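Local structure of arginine--tRNA ligase (3FNR) at residues L308-L313 with K398-L403; Y339-H344 with T441-M446; Q349-A352 with K357-D360; E379-K384 with F432-L437. The protein catalyses the ATP-dependent attachment of L-arginine to tRNA(Arg), releasing AMP and diphosphate, and works as a monomeric class I aminoacyl-tRNA synthetase. The protein carries 1 engineered substitution. One frame throughout, in Å; residues are numbered along the deposited sequence.

Contact 1. Residues L308-L313 with K398-L403; sequences LRYIFL and KIPDYL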
loop_
_atom_site.group_PDB
_atom_site.type_symbol
_atom_site.label_atom_id
_atom_site.label_comp_id
_atom_site.label_asym_id
_atom_site.label_seq_id
_atom_site.Cartn_x
_atom_site.Cartn_y
_atom_site.Cartn_z
ATOM N N LEU A 308 8.509 -2.163 7.868
ATOM C CA LEU A 308 8.013 -2.374 6.497
ATOM C C LEU A 308 7.370 -1.108 5.955
ATOM O O LEU A 308 7.667 -0.675 4.835
ATOM C CB LEU A 308 6.998 -3.526 6.431
ATOM C CG LEU A 308 6.661 -3.972 5.000
ATOM C CD1 LEU A 308 7.446 -5.202 4.612
ATOM C CD2 LEU A 308 5.182 -4.238 4.847
ATOM N N ARG A 309 6.509 -0.505 6.772
ATOM C CA ARG A 309 5.802 0.697 6.393
ATOM C C ARG A 309 6.759 1.871 6.172
ATOM O O ARG A 309 6.454 2.777 5.404
ATOM C CB ARG A 309 4.745 1.057 7.442
ATOM C CG ARG A 309 3.561 0.072 7.575
ATOM C CD ARG A 309 2.812 -0.155 6.268
ATOM N NE ARG A 309 2.179 1.062 5.756
ATOM C CZ ARG A 309 0.871 1.305 5.763
ATOM N NH1 ARG A 309 0.023 0.418 6.265
ATOM N NH2 ARG A 309 0.408 2.452 5.268
ATOM N N TYR A 310 7.909 1.855 6.841
ATOM C CA TYR A 310 8.887 2.923 6.683
ATOM C C TYR A 310 9.735 2.704 5.439
ATOM O O TYR A 310 9.801 3.572 4.565
ATOM C CB TYR A 310 9.793 3.072 7.910
ATOM C CG TYR A 310 10.643 4.333 7.826
ATOM C CD1 TYR A 310 11.856 4.355 7.113
ATOM C CD2 TYR A 310 10.210 5.519 8.415
ATOM C CE1 TYR A 310 12.614 5.529 7.003
ATOM C CE2 TYR A 310 10.955 6.690 8.317
ATOM C CZ TYR A 310 12.149 6.690 7.610
ATOM O OH TYR A 310 12.872 7.855 7.531
ATOM N N ILE A 311 10.403 1.556 5.396
ATOM C CA ILE A 311 11.366 1.217 4.367
ATOM C C ILE A 311 10.734 1.325 2.991
ATOM O O ILE A 311 11.304 1.947 2.098
ATOM C CB ILE A 311 11.912 -0.217 4.582
ATOM C CG1 ILE A 311 12.788 -0.268 5.833
ATOM C CG2 ILE A 311 12.713 -0.692 3.382
ATOM C CD1 ILE A 311 12.983 -1.674 6.387
ATOM N N PHE A 312 9.531 0.767 2.841
ATOM C CA PHE A 312 8.890 0.689 1.530
ATOM C C PHE A 312 8.280 2.002 1.033
ATOM O O PHE A 312 7.827 2.093 -0.108
ATOM C CB PHE A 312 7.904 -0.487 1.475
ATOM C CG PHE A 312 8.584 -1.822 1.309
ATOM C CD1 PHE A 312 8.781 -2.359 0.044
ATOM C CD2 PHE A 312 9.075 -2.513 2.409
ATOM C CE1 PHE A 312 9.425 -3.580 -0.122
ATOM C CE2 PHE A 312 9.732 -3.732 2.247
ATOM C CZ PHE A 312 9.901 -4.265 0.978
ATOM N N LEU A 313 8.292 3.016 1.894
ATOM C CA LEU A 313 7.823 4.348 1.544
ATOM C C LEU A 313 8.976 5.332 1.343
ATOM O O LEU A 313 8.765 6.445 0.871
ATOM C CB LEU A 313 6.903 4.868 2.644
ATOM C CG LEU A 313 5.865 5.914 2.260
ATOM C CD1 LEU A 313 4.731 5.269 1.463
ATOM C CD2 LEU A 313 5.348 6.584 3.513
ATOM N N LYS A 398 8.296 12.121 0.990
ATOM C CA LYS A 398 8.362 13.384 1.726
ATOM C C LYS A 398 7.870 13.235 3.172
ATOM O O LYS A 398 8.275 13.998 4.054
ATOM C CB LYS A 398 7.547 14.477 1.018
ATOM C CG LYS A 398 8.004 14.845 -0.398
ATOM C CD LYS A 398 8.946 16.045 -0.414
ATOM C CE LYS A 398 9.235 16.536 -1.838
ATOM N NZ LYS A 398 8.020 17.081 -2.522
ATOM N N ILE A 399 6.992 12.267 3.420
ATOM C CA ILE A 399 6.522 12.023 4.789
ATOM C C ILE A 399 7.639 11.461 5.720
ATOM O O ILE A 399 7.907 12.071 6.758
ATOM C CB ILE A 399 5.186 11.199 4.854
ATOM C CG1 ILE A 399 4.086 11.846 4.004
ATOM C CG2 ILE A 399 4.698 11.067 6.293
ATOM C CD1 ILE A 399 2.798 10.988 3.900
ATOM N N PRO A 400 8.286 10.314 5.365
ATOM C CA PRO A 400 9.483 9.906 6.132
ATOM C C PRO A 400 10.604 10.957 6.199
ATOM O O PRO A 400 11.230 11.099 7.252
ATOM C CB PRO A 400 9.992 8.669 5.379
ATOM C CG PRO A 400 8.830 8.150 4.646
ATOM C CD PRO A 400 7.954 9.312 4.328
ATOM N N ASP A 401 10.851 11.674 5.101
ATOM C CA ASP A 401 11.872 12.739 5.068
ATOM C C ASP A 401 11.604 13.848 6.088
ATOM O O ASP A 401 12.532 14.322 6.747
ATOM C CB ASP A 401 11.976 13.368 3.677
ATOM C CG ASP A 401 12.612 12.442 2.651
ATOM O OD1 ASP A 401 12.584 12.800 1.450
ATOM O OD2 ASP A 401 13.125 11.363 3.028
ATOM N N TYR A 402 10.340 14.259 6.189
ATOM C CA TYR A 402 9.907 15.285 7.130
ATOM C C TYR A 402 10.184 14.813 8.551
ATOM O O TYR A 402 10.726 15.552 9.373
ATOM C CB TYR A 402 8.404 15.579 6.953
ATOM C CG TYR A 402 7.792 16.407 8.076
ATOM C CD1 TYR A 402 7.897 17.792 8.082
ATOM C CD2 TYR A 402 7.115 15.796 9.129
ATOM C CE1 TYR A 402 7.349 18.557 9.124
ATOM C CE2 TYR A 402 6.572 16.542 10.170
ATOM C CZ TYR A 402 6.693 17.917 10.166
ATOM O OH TYR A 402 6.141 18.645 11.195
ATOM N N LEU A 403 9.794 13.570 8.814
ATOM C CA LEU A 403 9.839 12.983 10.132
ATOM C C LEU A 403 11.272 12.774 10.599
ATOM O O LEU A 403 11.588 13.031 11.767
ATOM C CB LEU A 403 9.102 11.657 10.086
ATOM C CG LEU A 403 7.923 11.404 11.021
ATOM C CD1 LEU A 403 7.206 12.679 11.454
ATOM C CD2 LEU A 403 6.984 10.456 10.320
#

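Contact 2. Residues Y339-H344 with T441-M446; sequences YINYAH and TAFSLM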
loop_
_atom_site.group_PDB
_atom_site.type_symbol
_atom_site.label_atom_id
_atom_site.label_comp_id
_atom_site.label_asym_id
_atom_site.label_seq_id
_atom_site.Cartn_x
_atom_site.Cartn_y
_atom_site.Cartn_z
ATOM N N TYR A 339 14.586 6.067 15.925
ATOM C CA TYR A 339 15.012 7.426 16.162
ATOM C C TYR A 339 13.827 8.387 16.237
ATOM O O TYR A 339 13.774 9.239 17.134
ATOM C CB TYR A 339 15.997 7.833 15.065
ATOM C CG TYR A 339 16.853 9.042 15.393
ATOM C CD1 TYR A 339 16.844 10.160 14.562
ATOM C CD2 TYR A 339 17.674 9.064 16.526
ATOM C CE1 TYR A 339 17.624 11.276 14.846
ATOM C CE2 TYR A 339 18.466 10.177 16.820
ATOM C CZ TYR A 339 18.433 11.278 15.970
ATOM O OH TYR A 339 19.201 12.391 16.227
ATOM N N ILE A 340 12.865 8.212 15.328
ATOM C CA ILE A 340 11.661 9.032 15.313
ATOM C C ILE A 340 10.795 8.708 16.530
ATOM O O ILE A 340 10.365 9.621 17.234
ATOM C CB ILE A 340 10.867 8.908 13.981
ATOM C CG1 ILE A 340 11.706 9.435 12.808
ATOM C CG2 ILE A 340 9.569 9.688 14.064
ATOM C CD1 ILE A 340 11.307 8.898 11.443
ATOM N N ASN A 341 10.579 7.419 16.797
ATOM C CA ASN A 341 9.855 6.982 18.003
ATOM C C ASN A 341 10.524 7.459 19.289
ATOM O O ASN A 341 9.840 7.824 20.255
ATOM C CB ASN A 341 9.708 5.447 18.057
ATOM C CG ASN A 341 8.378 4.947 17.497
ATOM O OD1 ASN A 341 7.346 5.612 17.604
ATOM N ND2 ASN A 341 8.396 3.746 16.925
ATOM N N TYR A 342 11.854 7.449 19.298
ATOM C CA TYR A 342 12.633 7.907 20.449
ATOM C C TYR A 342 12.360 9.382 20.762
ATOM O O TYR A 342 12.231 9.740 21.926
ATOM C CB TYR A 342 14.134 7.650 20.257
ATOM C CG TYR A 342 14.950 7.855 21.520
ATOM C CD1 TYR A 342 14.472 7.421 22.760
ATOM C CD2 TYR A 342 16.199 8.476 21.475
ATOM C CE1 TYR A 342 15.205 7.618 23.920
ATOM C CE2 TYR A 342 16.944 8.675 22.634
ATOM C CZ TYR A 342 16.438 8.239 23.851
ATOM O OH TYR A 342 17.164 8.423 25.005
ATOM N N ALA A 343 12.231 10.207 19.721
ATOM C CA ALA A 343 11.851 11.610 19.873
ATOM C C ALA A 343 10.513 11.743 20.589
ATOM O O ALA A 343 10.400 12.482 21.570
ATOM C CB ALA A 343 11.808 12.292 18.520
ATOM N N HIS A 344 9.523 10.988 20.113
ATOM C CA HIS A 344 8.180 10.981 20.673
ATOM C C HIS A 344 8.161 10.495 22.132
ATOM O O HIS A 344 7.503 11.103 22.982
ATOM C CB HIS A 344 7.258 10.109 19.804
ATOM C CG HIS A 344 5.813 10.208 20.175
ATOM N ND1 HIS A 344 5.216 9.344 21.065
ATOM C CD2 HIS A 344 4.854 11.087 19.801
ATOM C CE1 HIS A 344 3.946 9.679 21.215
ATOM N NE2 HIS A 344 3.700 10.732 20.458
ATOM N N THR A 441 0.784 12.249 14.243
ATOM C CA THR A 441 -0.036 12.471 13.060
ATOM C C THR A 441 0.595 11.847 11.808
ATOM O O THR A 441 0.002 10.955 11.207
ATOM C CB THR A 441 -0.323 13.973 12.852
ATOM O OG1 THR A 441 -0.978 14.493 14.020
ATOM C CG2 THR A 441 -1.203 14.205 11.620
ATOM N N ALA A 442 1.801 12.285 11.449
ATOM C CA ALA A 442 2.468 11.812 10.235
ATOM C C ALA A 442 2.662 10.295 10.239
ATOM O O ALA A 442 2.375 9.630 9.232
ATOM C CB ALA A 442 3.795 12.515 10.046
ATOM N N PHE A 443 3.136 9.767 11.371
ATOM C CA PHE A 443 3.290 8.321 11.568
ATOM C C PHE A 443 1.991 7.552 11.345
ATOM O O PHE A 443 2.011 6.496 10.726
ATOM C CB PHE A 443 3.814 7.997 12.969
ATOM C CG PHE A 443 5.244 7.529 13.009
ATOM C CD1 PHE A 443 5.874 7.322 14.231
ATOM C CD2 PHE A 443 5.962 7.286 11.842
ATOM C CE1 PHE A 443 7.189 6.878 14.291
ATOM C CE2 PHE A 443 7.275 6.848 11.891
ATOM C CZ PHE A 443 7.892 6.639 13.115
ATOM N N SER A 444 0.871 8.070 11.849
ATOM C CA SER A 444 -0.415 7.364 11.726
ATOM C C SER A 444 -0.873 7.224 10.275
ATOM O O SER A 444 -1.545 6.246 9.926
ATOM C CB SER A 444 -1.506 8.028 12.573
ATOM O OG SER A 444 -1.910 9.263 12.015
ATOM N N LEU A 445 -0.485 8.188 9.437
ATOM C CA LEU A 445 -0.780 8.153 7.998
ATOM C C LEU A 445 0.082 7.125 7.279
ATOM O O LEU A 445 -0.223 6.727 6.151
ATOM C CB LEU A 445 -0.589 9.541 7.368
ATOM C CG LEU A 445 -1.431 10.675 7.953
ATOM C CD1 LEU A 445 -1.153 12.000 7.234
ATOM C CD2 LEU A 445 -2.934 10.339 7.924
ATOM N N MET A 446 1.167 6.717 7.939
ATOM C CA MET A 446 2.027 5.623 7.476
ATOM C C MET A 446 1.630 4.294 8.131
ATOM O O MET A 446 2.317 3.287 7.965
ATOM C CB MET A 446 3.501 5.927 7.801
ATOM C CG MET A 446 4.120 7.125 7.081
ATOM S SD MET A 446 5.815 7.470 7.613
ATOM C CE MET A 446 6.656 5.938 7.304
#

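Contact 3. Residues Q349-A352 with K357-D360; sequences QVFA and KIDD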
loop_
_atom_site.group_PDB
_atom_site.type_symbol
_atom_site.label_atom_id
_atom_site.label_comp_id
_atom_site.label_asym_id
_atom_site.label_seq_id
_atom_site.Cartn_x
_atom_site.Cartn_y
_atom_site.Cartn_z
ATOM N N GLN A 349 8.256 11.237 28.259
ATOM C CA GLN A 349 8.991 11.080 29.512
ATOM C C GLN A 349 9.299 12.391 30.230
ATOM O O GLN A 349 9.209 12.448 31.457
ATOM C CB GLN A 349 10.272 10.272 29.290
ATOM C CG GLN A 349 10.152 8.790 29.676
ATOM C CD GLN A 349 8.968 8.078 29.026
ATOM O OE1 GLN A 349 7.939 7.843 29.668
ATOM N NE2 GLN A 349 9.110 7.735 27.750
ATOM N N VAL A 350 9.650 13.437 29.480
ATOM C CA VAL A 350 9.912 14.744 30.088
ATOM C C VAL A 350 8.638 15.341 30.718
ATOM O O VAL A 350 8.709 16.015 31.745
ATOM C CB VAL A 350 10.690 15.728 29.132
ATOM C CG1 VAL A 350 9.814 16.271 28.016
ATOM C CG2 VAL A 350 11.300 16.877 29.913
ATOM N N PHE A 351 7.479 15.042 30.133
ATOM C CA PHE A 351 6.195 15.448 30.707
ATOM C C PHE A 351 5.883 14.717 32.018
ATOM O O PHE A 351 5.251 15.283 32.919
ATOM C CB PHE A 351 5.057 15.215 29.709
ATOM C CG PHE A 351 4.726 16.415 28.879
ATOM C CD1 PHE A 351 3.800 17.350 29.327
ATOM C CD2 PHE A 351 5.337 16.619 27.649
ATOM C CE1 PHE A 351 3.484 18.461 28.563
ATOM C CE2 PHE A 351 5.033 17.738 26.878
ATOM C CZ PHE A 351 4.097 18.653 27.335
ATOM N N ALA A 352 6.315 13.459 32.101
ATOM C CA ALA A 352 6.137 12.645 33.296
ATOM C C ALA A 352 7.099 13.106 34.384
ATOM O O ALA A 352 6.736 13.150 35.560
ATOM C CB ALA A 352 6.357 11.176 32.973
ATOM N N LYS A 357 0.562 17.432 32.544
ATOM C CA LYS A 357 -0.149 17.000 31.347
ATOM C C LYS A 357 -0.082 18.119 30.318
ATOM O O LYS A 357 0.220 19.271 30.658
ATOM C CB LYS A 357 -1.603 16.645 31.666
ATOM C CG LYS A 357 -1.785 15.303 32.376
ATOM C CD LYS A 357 -3.258 15.022 32.698
ATOM C CE LYS A 357 -4.036 14.536 31.470
ATOM N NZ LYS A 357 -5.475 14.269 31.765
ATOM N N ILE A 358 -0.374 17.782 29.063
ATOM C CA ILE A 358 -0.256 18.728 27.947
ATOM C C ILE A 358 -1.229 19.909 28.044
ATOM O O ILE A 358 -1.005 20.950 27.434
ATOM C CB ILE A 358 -0.347 18.024 26.551
ATOM C CG1 ILE A 358 -1.658 17.244 26.396
ATOM C CG2 ILE A 358 0.860 17.103 26.329
ATOM C CD1 ILE A 358 -1.814 16.542 25.041
ATOM N N ASP A 359 -2.286 19.745 28.836
ATOM C CA ASP A 359 -3.271 20.803 29.073
ATOM C C ASP A 359 -2.806 21.827 30.114
ATOM O O ASP A 359 -3.343 22.935 30.178
ATOM C CB ASP A 359 -4.623 20.202 29.483
ATOM C CG ASP A 359 -5.087 19.084 28.543
ATOM O OD1 ASP A 359 -4.578 17.946 28.667
ATOM O OD2 ASP A 359 -5.963 19.342 27.685
ATOM N N ASP A 360 -1.816 21.457 30.928
ATOM C CA ASP A 360 -1.280 22.350 31.962
ATOM C C ASP A 360 -0.319 23.403 31.395
ATOM O O ASP A 360 -0.054 24.421 32.044
ATOM C CB ASP A 360 -0.560 21.555 33.059
ATOM C CG ASP A 360 -1.421 20.448 33.665
ATOM O OD1 ASP A 360 -0.840 19.527 34.281
ATOM O OD2 ASP A 360 -2.667 20.490 33.533
#

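Contact 4. Residues E379-K384 with F432-L437; sequences EALNLK and FSLVAL. With SO4 (sulfate ion), chain B.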
loop_
_atom_site.group_PDB
_atom_site.type_symbol
_atom_site.label_atom_id
_atom_site.label_comp_id
_atom_site.label_asym_id
_atom_site.label_seq_id
_atom_site.Cartn_x
_atom_site.Cartn_y
_atom_site.Cartn_z
ATOM N N GLU A 379 8.733 23.998 12.115
ATOM C CA GLU A 379 8.847 22.663 11.542
ATOM C C GLU A 379 7.666 21.792 11.963
ATOM O O GLU A 379 7.092 21.085 11.136
ATOM C CB GLU A 379 10.175 22.017 11.955
ATOM C CG GLU A 379 10.597 20.823 11.094
ATOM C CD GLU A 379 11.996 20.307 11.425
ATOM O OE1 GLU A 379 12.594 19.612 10.576
ATOM O OE2 GLU A 379 12.507 20.599 12.526
ATOM N N ALA A 380 7.292 21.866 13.240
ATOM C CA ALA A 380 6.139 21.119 13.744
ATOM C C ALA A 380 4.872 21.496 12.979
ATOM O O ALA A 380 4.158 20.617 12.491
ATOM C CB ALA A 380 5.951 21.343 15.250
ATOM N N LEU A 381 4.632 22.800 12.833
ATOM C CA LEU A 381 3.419 23.305 12.188
ATOM C C LEU A 381 3.407 23.140 10.665
ATOM O O LEU A 381 2.341 23.131 10.053
ATOM C CB LEU A 381 3.177 24.768 12.575
ATOM C CG LEU A 381 2.885 24.974 14.063
ATOM C CD1 LEU A 381 2.985 26.442 14.430
ATOM C CD2 LEU A 381 1.511 24.415 14.433
ATOM N N ASN A 382 4.592 22.985 10.077
ATOM C CA ASN A 382 4.768 22.836 8.633
ATOM C C ASN A 382 4.266 21.496 8.064
ATOM O O ASN A 382 4.298 21.305 6.851
ATOM C CB ASN A 382 6.248 23.005 8.279
ATOM C CG ASN A 382 6.490 23.199 6.780
ATOM O OD1 ASN A 382 7.354 22.541 6.188
ATOM N ND2 ASN A 382 5.725 24.090 6.165
ATOM N N LEU A 383 3.824 20.577 8.931
ATOM C CA LEU A 383 3.319 19.264 8.496
ATOM C C LEU A 383 2.196 19.383 7.464
ATOM O O LEU A 383 2.224 18.689 6.456
ATOM C CB LEU A 383 2.869 18.407 9.692
ATOM C CG LEU A 383 2.313 16.999 9.416
ATOM C CD1 LEU A 383 3.296 16.122 8.666
ATOM C CD2 LEU A 383 1.878 16.319 10.696
ATOM N N LYS A 384 1.247 20.288 7.704
ATOM C CA LYS A 384 0.125 20.547 6.790
ATOM C C LYS A 384 0.574 20.782 5.351
ATOM O O LYS A 384 0.075 20.132 4.436
ATOM C CB LYS A 384 -0.677 21.756 7.278
ATOM C CG LYS A 384 -2.091 21.851 6.701
ATOM C CD LYS A 384 -2.625 23.275 6.802
ATOM C CE LYS A 384 -4.136 23.313 7.018
ATOM N NZ LYS A 384 -4.931 22.411 6.127
ATOM N N PHE A 432 7.275 20.980 22.836
ATOM C CA PHE A 432 7.467 19.533 22.734
ATOM C C PHE A 432 6.160 18.817 22.427
ATOM O O PHE A 432 6.146 17.871 21.638
ATOM C CB PHE A 432 8.092 18.972 24.016
ATOM C CG PHE A 432 9.570 19.260 24.169
ATOM C CD1 PHE A 432 10.325 18.531 25.075
ATOM C CD2 PHE A 432 10.207 20.244 23.410
ATOM C CE1 PHE A 432 11.676 18.781 25.238
ATOM C CE2 PHE A 432 11.563 20.510 23.570
ATOM C CZ PHE A 432 12.298 19.775 24.483
ATOM N N SER A 433 5.063 19.293 23.022
ATOM C CA SER A 433 3.748 18.674 22.842
ATOM C C SER A 433 3.303 18.775 21.397
ATOM O O SER A 433 2.623 17.887 20.884
ATOM C CB SER A 433 2.700 19.303 23.758
ATOM O OG SER A 433 2.313 20.577 23.286
ATOM N N LEU A 434 3.722 19.850 20.739
ATOM C CA LEU A 434 3.426 20.043 19.335
ATOM C C LEU A 434 4.289 19.165 18.417
ATOM O O LEU A 434 3.802 18.667 17.403
ATOM C CB LEU A 434 3.574 21.515 18.988
ATOM C CG LEU A 434 2.972 21.976 17.670
ATOM C CD1 LEU A 434 1.452 21.822 17.654
ATOM C CD2 LEU A 434 3.364 23.401 17.512
ATOM N N VAL A 435 5.559 18.983 18.774
ATOM C CA VAL A 435 6.461 18.059 18.065
ATOM C C VAL A 435 5.948 16.614 18.168
ATOM O O VAL A 435 5.888 15.897 17.172
ATOM C CB VAL A 435 7.919 18.162 18.589
ATOM C CG1 VAL A 435 8.847 17.180 17.877
ATOM C CG2 VAL A 435 8.448 19.597 18.426
ATOM N N ALA A 436 5.552 16.211 19.372
ATOM C CA ALA A 436 4.964 14.897 19.592
ATOM C C ALA A 436 3.721 14.688 18.720
ATOM O O ALA A 436 3.508 13.593 18.199
ATOM C CB ALA A 436 4.625 14.704 21.065
ATOM N N LEU A 437 2.935 15.749 18.545
ATOM C CA LEU A 437 1.699 15.689 17.776
ATOM C C LEU A 437 1.950 15.510 16.279
ATOM O O LEU A 437 1.257 14.725 15.635
ATOM C CB LEU A 437 0.828 16.921 18.047
ATOM C CG LEU A 437 -0.508 17.059 17.300
ATOM C CD1 LEU A 437 -1.465 15.899 17.600
ATOM C CD2 LEU A 437 -1.155 18.396 17.587
HETATM S S SO4 B . -7.683 22.921 3.343
HETATM O O1 SO4 B . -8.108 24.178 2.723
HETATM O O2 SO4 B . -8.857 22.084 3.535
HETATM O O3 SO4 B . -6.732 22.255 2.456
HETATM O O4 SO4 B . -7.052 23.160 4.635
#

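Contact 1. Residues L308-L313 with K398-L403
At the junction between the class I catalytic domain and the helical anticodon-binding domain, Tyr310 and Leu313 close on a single residue of the other segment, Pro400. Both side chains touch the pyrrolidine ring, Tyr310 at CB and Leu313 at CD. Pro400 CB lies 3.7 Å from Tyr310 CE2, approaching the aromatic ring obliquely, and the tyrosine side chain runs past the proline in the opposite direction. Tyr310 is carried there by its first torsion, which sets CG anti to the backbone N (chi1 -170°) and brings the ring toward Pro400. Its hydroxyl ends 3.6 Å from Pro400 O, an approach that is not a hydrogen bond. Leu313 takes the other end of the proline: its CD2 is 3.9 Å from Pro400 CD, and the two side chains cross at about a right angle.

Pro400 belongs to the first turn of helix 398-416, a part of the DALR anticodon-binding fold. Proline suits this position, since the amides of a first helical turn have no carbonyl of a preceding turn to bond, and its missing N-H costs nothing; the compact ring also offers a smooth hydrocarbon surface. Across from it, in the catalytic part of the chain, Tyr310 lies on helix 305-311 and Leu313 just beyond it. All three residues are buried. Tyr310 also packs on Pro336, Val337 and Ile340 of helix 336-353, while Leu313 touches Thr58 of helix 50-65. The neighbouring Arg309 points elsewhere and forms a salt bridge with Asp57 of helix 50-65.

Contact 2. Residues Y339-H344 with T441-M446
Phe443 reaches from helix 425-445 toward helix 336-353 and places the far end of its ring between Ile340 and Asn341. The two neighbours meet it in different ways. Ile340 comes obliquely to the ring, its CG2 methyl 3.6 Å from Phe443 CZ; this branch is the one set anti to the backbone N, with CG1 turned beside that N instead (chi1 -64°). Asn341 meets the edge: its OD1 lies close to the ring plane, 3.6 Å from Phe443 CE1, with the amide and ring planes 62° apart. An oxygen at the rim faces the slightly positive aromatic C-H groups, so the approach is probably mildly favourable. Asparagine suits the place because OD1 can accept its main hydrogen bond from the backbone N of Lys451 while lying against the ring edge, and beta-branched isoleucine puts a methyl, CG2, close to its backbone, where it meets the ring's CZ end. Within helix 425-445, Ser444 OG donates to Thr441 O over 2.7 Å, satisfying a small polar side chain locally. Leu403 of helix 398-416 also packs on Phe443. The contact is helix-to-helix packing inside the all-helical DALR anticodon-binding domain, joining helix 336-353 to helix 425-445.

Contact 3. Residues Q349-A352 with K357-D360
A local CH-pi contact folds Ile358 back onto Phe351, within the all-helical DALR anticodon-binding domain, where helix 336-353 ends and the connection toward helix 371-381 begins. Ile358 CG2 sits over one face of the Phe351 ring, 4.0 Å from its centroid and 25° off the ring normal, shifted toward the rim near CE1 and CZ. The methyl gets there because CG2 is anti to the carbonyl carbon, while CG1 takes the crowded position between the backbone N and that carbon and leads away from the ring. Lys357 O comes to the same CE1, 4.0 Å from this Phe351 atom, but at the edge, near the ring plane. Phenylalanine suits this place because its flat, buried ring can serve the loop and also Leu429 and Ser433 of helix 425-445; the lysine, by contrast, sends its charged chain outward from an exposed position. Residues 357-360 form a type I turn, in which Asp360 N donates to Lys357 O over 3.0 Å. A second bond joins the same two residues: Lys357 N donates to Asp360 OD1 at 3.1 Å, nearly straight at 170°, reaching that oxygen from above the carboxylate plane, 61° out of it.

Contact 4. Residues E379-K384 with F432-L437
Ala380 and Leu381 pack on Leu434 and Val435 in a purely apolar contact between helix 371-381 and helix 425-445. The backbones come very close, with CA atoms of Ala380 and Val435 only 5.3 Å apart, and alanine's small methyl suits so close an approach. Its CB lies 3.9 Å from Leu434 CG and 4.4 Å from Val435 CG2. Beside it Leu381 crosses Leu434 at about a right angle, methyl to methyl, the two CD2 atoms of Leu381 and Leu434 being 3.7 Å apart. Leu434 extends this far because its CG is anti to the backbone N (chi1 -165°). Helix 5-17 also packs on the pair, with Leu8 and Leu11 on Leu381 and Ala15 on Leu434.

Two backbone carbonyls beside the apolar patch have hydroxyl partners. Near the junction of helices 371-381 and 383-393, Tyr402 OH bonds to Glu379 O and Ser438 OG to Ala380 O, so hydroxyl side chains take up these acceptors.

Charged groups take no part in the packing: Glu379 OE2 bonds to Asn409 ND2, and Lys384, bent at its last two torsions, donates from NZ to O4 of a sulfate ion at 2.7 Å. Glu26 N and Lys28 NZ bind the same ion, which probably came from the crystallisation liquor. With no hydrogen bond or ion pair across it, the contact rests on hydrocarbon packing, and the sulfate lies apart from it at Lys384.

How the contacts relate
From the N terminus, residues 308-313 open contact 1 and residues 339-344 open contact 2. Helix 336-353 then runs into contact 3, a short closure from 349-352 to 357-360 inside both larger loops. Residues 379-384 open contact 4; residues 398-403 close contact 1, 432-437 close contact 4, and 441-446 close contact 2. Contact 4 is therefore enclosed by contact 2 and follows contact 3 in series, whereas contact 1 crosses contacts 2 and 4. Contact 1 joins the catalytic part to the helical domain. Contact 2 ties helix 336-353 to 425-445, contact 4 ties 371-381 to 425-445, and contact 3 folds the loop 357-360 back on helix 336-353. Leu403 and Tyr402 link contact 1 to contacts 2 and 4.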